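OBG-type G domain-containing protein (Pyrococcus horikoshii, PDB 2E87) is of unknown cellular function but binds GDP in an Obg-type G domain joined to a NOG1-like helical domain, and is probably a GTP-binding protein. Local coordinates at residues Leu81-Leu85 / Ser196-Thr200; Ile219-Leu225 / Ile240-Leu246. One frame throughout, in Å; residues are numbered along the deposited sequence.

Interaction 1 (Leu81-Leu85 / Ser196-Thr200); sequences LVDVL and SYPFT
P198 meets L85 and V84 of helix 76-86 along one side of its ring, in an interface that is apolar throughout. Its CG lies 3.7 Å from CD2 of L85, whose side chain crosses the proline at about a right angle, while CB sits 4.2 Å from V84 CG1. That same methyl also reaches the ring of F199, coming at the ring edge, in its plane, 3.7 Å from CE1. V84 can serve both because CG1 stands anti to its backbone N (chi1 158°), pointing off the helix into the turn. One helical turn earlier, L81 sets CD1 obliquely against the ring of Y197, 4.2 Å from CE1, while CD2 comes 4.1 Å from OH, the two crossing at about a right angle.

The polar groups of the turn are satisfied nearby. The OH of Y197 hydrogen-bonds to the backbone O of A239, which holds the far end of the ring near helix 234-241. The type II turn from Y197 to T200 is closed chiefly by T200 OG1, 2.7 Å from Y197 O; the backbone bond alongside is weak. F199 also packs on helix 234-241, and D83 OD1 hydrogen-bonds to Q238 NE2, a polar link beside the apolar patch.

The arrangement is a buried domain interface, in which a turn between two strands of the Obg-type G domain meets the NOG1 N-terminal helical domain through side chains alone.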
# COMPACT_ATOMS: atom_id res chain seq x y z
N LEU A 81 -2.79 4.99 -0.19
CA LEU A 81 -3.43 4.14 -1.16
C LEU A 81 -4.15 2.95 -0.53
O LEU A 81 -5.15 2.49 -1.07
CB LEU A 81 -2.44 3.68 -2.22
CG LEU A 81 -1.89 4.80 -3.11
CD1 LEU A 81 -1.11 4.18 -4.22
CD2 LEU A 81 -2.99 5.63 -3.69
N VAL A 82 -3.65 2.45 0.59
CA VAL A 82 -4.32 1.35 1.29
C VAL A 82 -5.72 1.83 1.68
O VAL A 82 -6.72 1.13 1.53
CB VAL A 82 -3.56 0.94 2.58
CG1 VAL A 82 -4.49 0.16 3.52
CG2 VAL A 82 -2.34 0.09 2.22
N ASP A 83 -5.78 3.06 2.20
CA ASP A 83 -7.03 3.66 2.61
C ASP A 83 -7.94 3.77 1.40
O ASP A 83 -9.12 3.48 1.47
CB ASP A 83 -6.75 5.04 3.22
CG ASP A 83 -8.00 5.68 3.83
OD1 ASP A 83 -7.97 6.90 4.06
OD2 ASP A 83 -8.99 4.98 4.10
N VAL A 84 -7.38 4.19 0.27
CA VAL A 84 -8.18 4.34 -0.94
C VAL A 84 -8.76 3.02 -1.42
O VAL A 84 -9.90 2.96 -1.84
CB VAL A 84 -7.35 4.95 -2.11
CG1 VAL A 84 -7.98 4.60 -3.44
CG2 VAL A 84 -7.29 6.45 -1.96
N LEU A 85 -7.96 1.97 -1.36
CA LEU A 85 -8.40 0.67 -1.85
C LEU A 85 -9.32 -0.18 -0.96
O LEU A 85 -10.20 -0.88 -1.46
CB LEU A 85 -7.18 -0.18 -2.22
CG LEU A 85 -6.29 0.31 -3.35
CD1 LEU A 85 -5.12 -0.63 -3.55
CD2 LEU A 85 -7.11 0.41 -4.61
N SER A 196 0.75 -0.27 -11.42
CA SER A 196 -0.70 -0.19 -11.35
C SER A 196 -1.02 1.01 -10.49
O SER A 196 -0.28 1.30 -9.55
CB SER A 196 -1.27 -1.44 -10.70
OG SER A 196 -1.15 -2.55 -11.57
N TYR A 197 -2.08 1.72 -10.81
CA TYR A 197 -2.43 2.85 -9.97
C TYR A 197 -3.93 3.03 -9.89
O TYR A 197 -4.62 3.05 -10.91
CB TYR A 197 -1.78 4.13 -10.49
CG TYR A 197 -1.61 5.16 -9.41
CD1 TYR A 197 -0.38 5.32 -8.76
CD2 TYR A 197 -2.68 5.96 -9.03
CE1 TYR A 197 -0.23 6.27 -7.74
CE2 TYR A 197 -2.55 6.90 -8.03
CZ TYR A 197 -1.33 7.06 -7.39
OH TYR A 197 -1.22 8.05 -6.44
N PRO A 198 -4.47 3.16 -8.67
CA PRO A 198 -5.91 3.34 -8.48
C PRO A 198 -6.50 4.45 -9.35
O PRO A 198 -5.94 5.54 -9.43
CB PRO A 198 -6.01 3.64 -6.99
CG PRO A 198 -4.89 2.80 -6.43
CD PRO A 198 -3.77 3.09 -7.38
N PHE A 199 -7.62 4.16 -10.00
CA PHE A 199 -8.31 5.13 -10.87
C PHE A 199 -7.63 5.47 -12.19
O PHE A 199 -7.88 6.53 -12.78
CB PHE A 199 -8.61 6.43 -10.10
CG PHE A 199 -9.46 6.22 -8.89
CD1 PHE A 199 -8.90 5.83 -7.68
CD2 PHE A 199 -10.84 6.33 -8.97
CE1 PHE A 199 -9.69 5.54 -6.58
CE2 PHE A 199 -11.65 6.05 -7.88
CZ PHE A 199 -11.08 5.65 -6.68
N THR A 200 -6.75 4.60 -12.66
CA THR A 200 -6.10 4.85 -13.93
C THR A 200 -6.50 3.70 -14.84
O THR A 200 -6.81 2.60 -14.37
CB THR A 200 -4.55 4.91 -13.86
OG1 THR A 200 -4.03 3.62 -13.49
CG2 THR A 200 -4.10 5.97 -12.88

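Interaction 2 (Ile219-Leu225 / Ile240-Leu246); sequences IDTPGLL and ILALRYL
In this P-loop GTPase fold, the segment 219-225 runs from the end of a sheet strand into the DTPG sequence, which corresponds to the G3 (Walker B-type) motif, and it packs against the C-terminal part of helix 234-241 and the residues that follow. L243 and L225 meet tip to tip, CD1 to CD1 at 3.8 Å. The same methyl of L243 touches T221 CG2, also at 3.8 Å. T221 presents its methyl here because CG2 lies anti to the carbonyl carbon, with OG1 turned into the tight place between backbone N and carbonyl (chi1 58°); the hydroxyl hydrogen-bonds to the backbone O of I172 in the neighbouring strand. The turn itself is pinned by T221 O, which accepts from the backbone N of both L224 and L225.

Near the C-terminal end of helix 234-241, I240 runs antiparallel alongside the side chains of both L224 and L225. Its CG1 is 4.1 Å from L224 CD2, and its CG2, anti to the backbone N, lies 3.8 Å from L225 CD2 and packs against the carbonyl O of L224. An alanine in place of I240 would lack these branches, and would probably leave L224 CD2 and L225 CD2 without their partner and open a gap beside the L224 carbonyl. Beyond L243 the row is completed by L246, whose CD2 meets I219 CD1 tip to tip at 3.8 Å.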
# COMPACT_ATOMS: atom_id res chain seq x y z
N ILE A 219 8.34 9.08 -12.79
CA ILE A 219 7.01 8.55 -13.10
C ILE A 219 6.18 9.61 -13.81
O ILE A 219 6.40 10.80 -13.62
CB ILE A 219 6.21 8.12 -11.84
CG1 ILE A 219 5.86 9.34 -11.00
CG2 ILE A 219 7.01 7.14 -11.02
CD1 ILE A 219 4.93 9.03 -9.84
N ASP A 220 5.26 9.17 -14.66
CA ASP A 220 4.37 10.14 -15.30
C ASP A 220 2.98 9.93 -14.68
O ASP A 220 2.75 8.95 -13.96
CB ASP A 220 4.34 9.99 -16.83
CG ASP A 220 3.94 8.62 -17.30
OD1 ASP A 220 3.72 7.70 -16.47
OD2 ASP A 220 3.86 8.46 -18.53
N THR A 221 2.07 10.85 -14.94
CA THR A 221 0.77 10.76 -14.30
C THR A 221 -0.47 10.71 -15.17
O THR A 221 -1.48 11.35 -14.86
CB THR A 221 0.65 11.92 -13.32
OG1 THR A 221 0.82 13.15 -14.03
CG2 THR A 221 1.73 11.82 -12.25
N PRO A 222 -0.43 9.93 -16.25
CA PRO A 222 -1.65 9.89 -17.08
C PRO A 222 -2.85 9.47 -16.24
O PRO A 222 -2.77 8.55 -15.42
CB PRO A 222 -1.30 8.86 -18.16
CG PRO A 222 -0.45 7.87 -17.39
CD PRO A 222 0.45 8.78 -16.54
N GLY A 223 -3.97 10.15 -16.43
CA GLY A 223 -5.17 9.83 -15.69
C GLY A 223 -5.17 10.35 -14.27
O GLY A 223 -6.16 10.17 -13.56
N LEU A 224 -4.09 11.00 -13.86
CA LEU A 224 -3.98 11.53 -12.50
C LEU A 224 -3.75 13.05 -12.45
O LEU A 224 -4.51 13.79 -11.82
CB LEU A 224 -2.86 10.79 -11.75
CG LEU A 224 -2.95 9.24 -11.66
CD1 LEU A 224 -1.70 8.68 -10.97
CD2 LEU A 224 -4.21 8.82 -10.87
N LEU A 225 -2.69 13.52 -13.11
CA LEU A 225 -2.40 14.94 -13.09
C LEU A 225 -2.50 15.54 -14.48
O LEU A 225 -1.77 16.48 -14.82
CB LEU A 225 -1.01 15.18 -12.49
CG LEU A 225 -0.92 14.89 -10.99
CD1 LEU A 225 0.49 15.12 -10.51
CD2 LEU A 225 -1.89 15.80 -10.23
N ILE A 240 -5.02 10.60 -6.04
CA ILE A 240 -4.19 11.51 -6.83
C ILE A 240 -3.28 12.28 -5.89
O ILE A 240 -2.07 12.35 -6.10
CB ILE A 240 -5.05 12.53 -7.60
CG1 ILE A 240 -5.86 11.81 -8.68
CG2 ILE A 240 -4.18 13.62 -8.20
CD1 ILE A 240 -7.01 12.66 -9.21
N LEU A 241 -3.87 12.84 -4.84
CA LEU A 241 -3.09 13.62 -3.90
C LEU A 241 -2.09 12.81 -3.10
O LEU A 241 -1.23 13.39 -2.42
CB LEU A 241 -4.02 14.39 -2.95
CG LEU A 241 -4.93 15.43 -3.61
CD1 LEU A 241 -5.68 16.18 -2.52
CD2 LEU A 241 -4.12 16.39 -4.45
N ALA A 242 -2.20 11.49 -3.17
CA ALA A 242 -1.27 10.62 -2.47
C ALA A 242 0.15 10.84 -3.03
O ALA A 242 1.14 10.61 -2.34
CB ALA A 242 -1.67 9.15 -2.65
N LEU A 243 0.23 11.31 -4.27
CA LEU A 243 1.52 11.57 -4.93
C LEU A 243 2.37 12.54 -4.11
O LEU A 243 3.58 12.60 -4.30
CB LEU A 243 1.30 12.10 -6.36
CG LEU A 243 0.56 11.15 -7.33
CD1 LEU A 243 0.36 11.79 -8.69
CD2 LEU A 243 1.33 9.85 -7.48
N ARG A 244 1.75 13.29 -3.20
CA ARG A 244 2.46 14.23 -2.34
C ARG A 244 3.48 13.49 -1.48
O ARG A 244 4.52 14.05 -1.12
CB ARG A 244 1.51 14.95 -1.36
CG ARG A 244 0.41 15.79 -1.97
CD ARG A 244 -0.43 16.44 -0.86
NE ARG A 244 -1.58 17.19 -1.39
CZ ARG A 244 -2.47 17.84 -0.64
NH1 ARG A 244 -2.35 17.84 0.68
NH2 ARG A 244 -3.48 18.47 -1.21
N TYR A 245 3.16 12.25 -1.15
CA TYR A 245 4.03 11.43 -0.31
C TYR A 245 5.08 10.61 -1.06
O TYR A 245 5.94 9.99 -0.44
CB TYR A 245 3.17 10.52 0.55
CG TYR A 245 2.18 11.29 1.39
CD1 TYR A 245 0.83 10.98 1.36
CD2 TYR A 245 2.61 12.33 2.21
CE1 TYR A 245 -0.08 11.69 2.13
CE2 TYR A 245 1.71 13.04 2.99
CZ TYR A 245 0.37 12.72 2.94
OH TYR A 245 -0.52 13.42 3.72
N LEU A 246 4.99 10.60 -2.39
CA LEU A 246 5.93 9.87 -3.23
C LEU A 246 6.89 10.85 -3.93
O LEU A 246 8.11 10.70 -3.84
CB LEU A 246 5.16 9.09 -4.28
CG LEU A 246 5.97 8.31 -5.31
CD1 LEU A 246 6.81 7.23 -4.66
CD2 LEU A 246 4.97 7.68 -6.27

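Overall arrangement
Interactions 1 and 2 have centres 11 Å apart and touch directly, forming one continuous apolar layer. Y197 is the main bridge: its OH lies 3.3 Å from L243 CD2 and its CD2 is 3.5 Å from L224 CD1. T200 adds a second junction, with CG2 3.5 Å from L224 CD2. The layer thus runs from helix 76-86 of the helical domain, through the turn at 196-200, to both 219-225 and 240-246, and A242 also packs directly on L81. Only interaction 2 comes near the nucleotide: the side chain of T221 is about 4 Å from that of K180, which binds GDP, and about 8 Å from GDP itself. Interaction 1 lies away from that site.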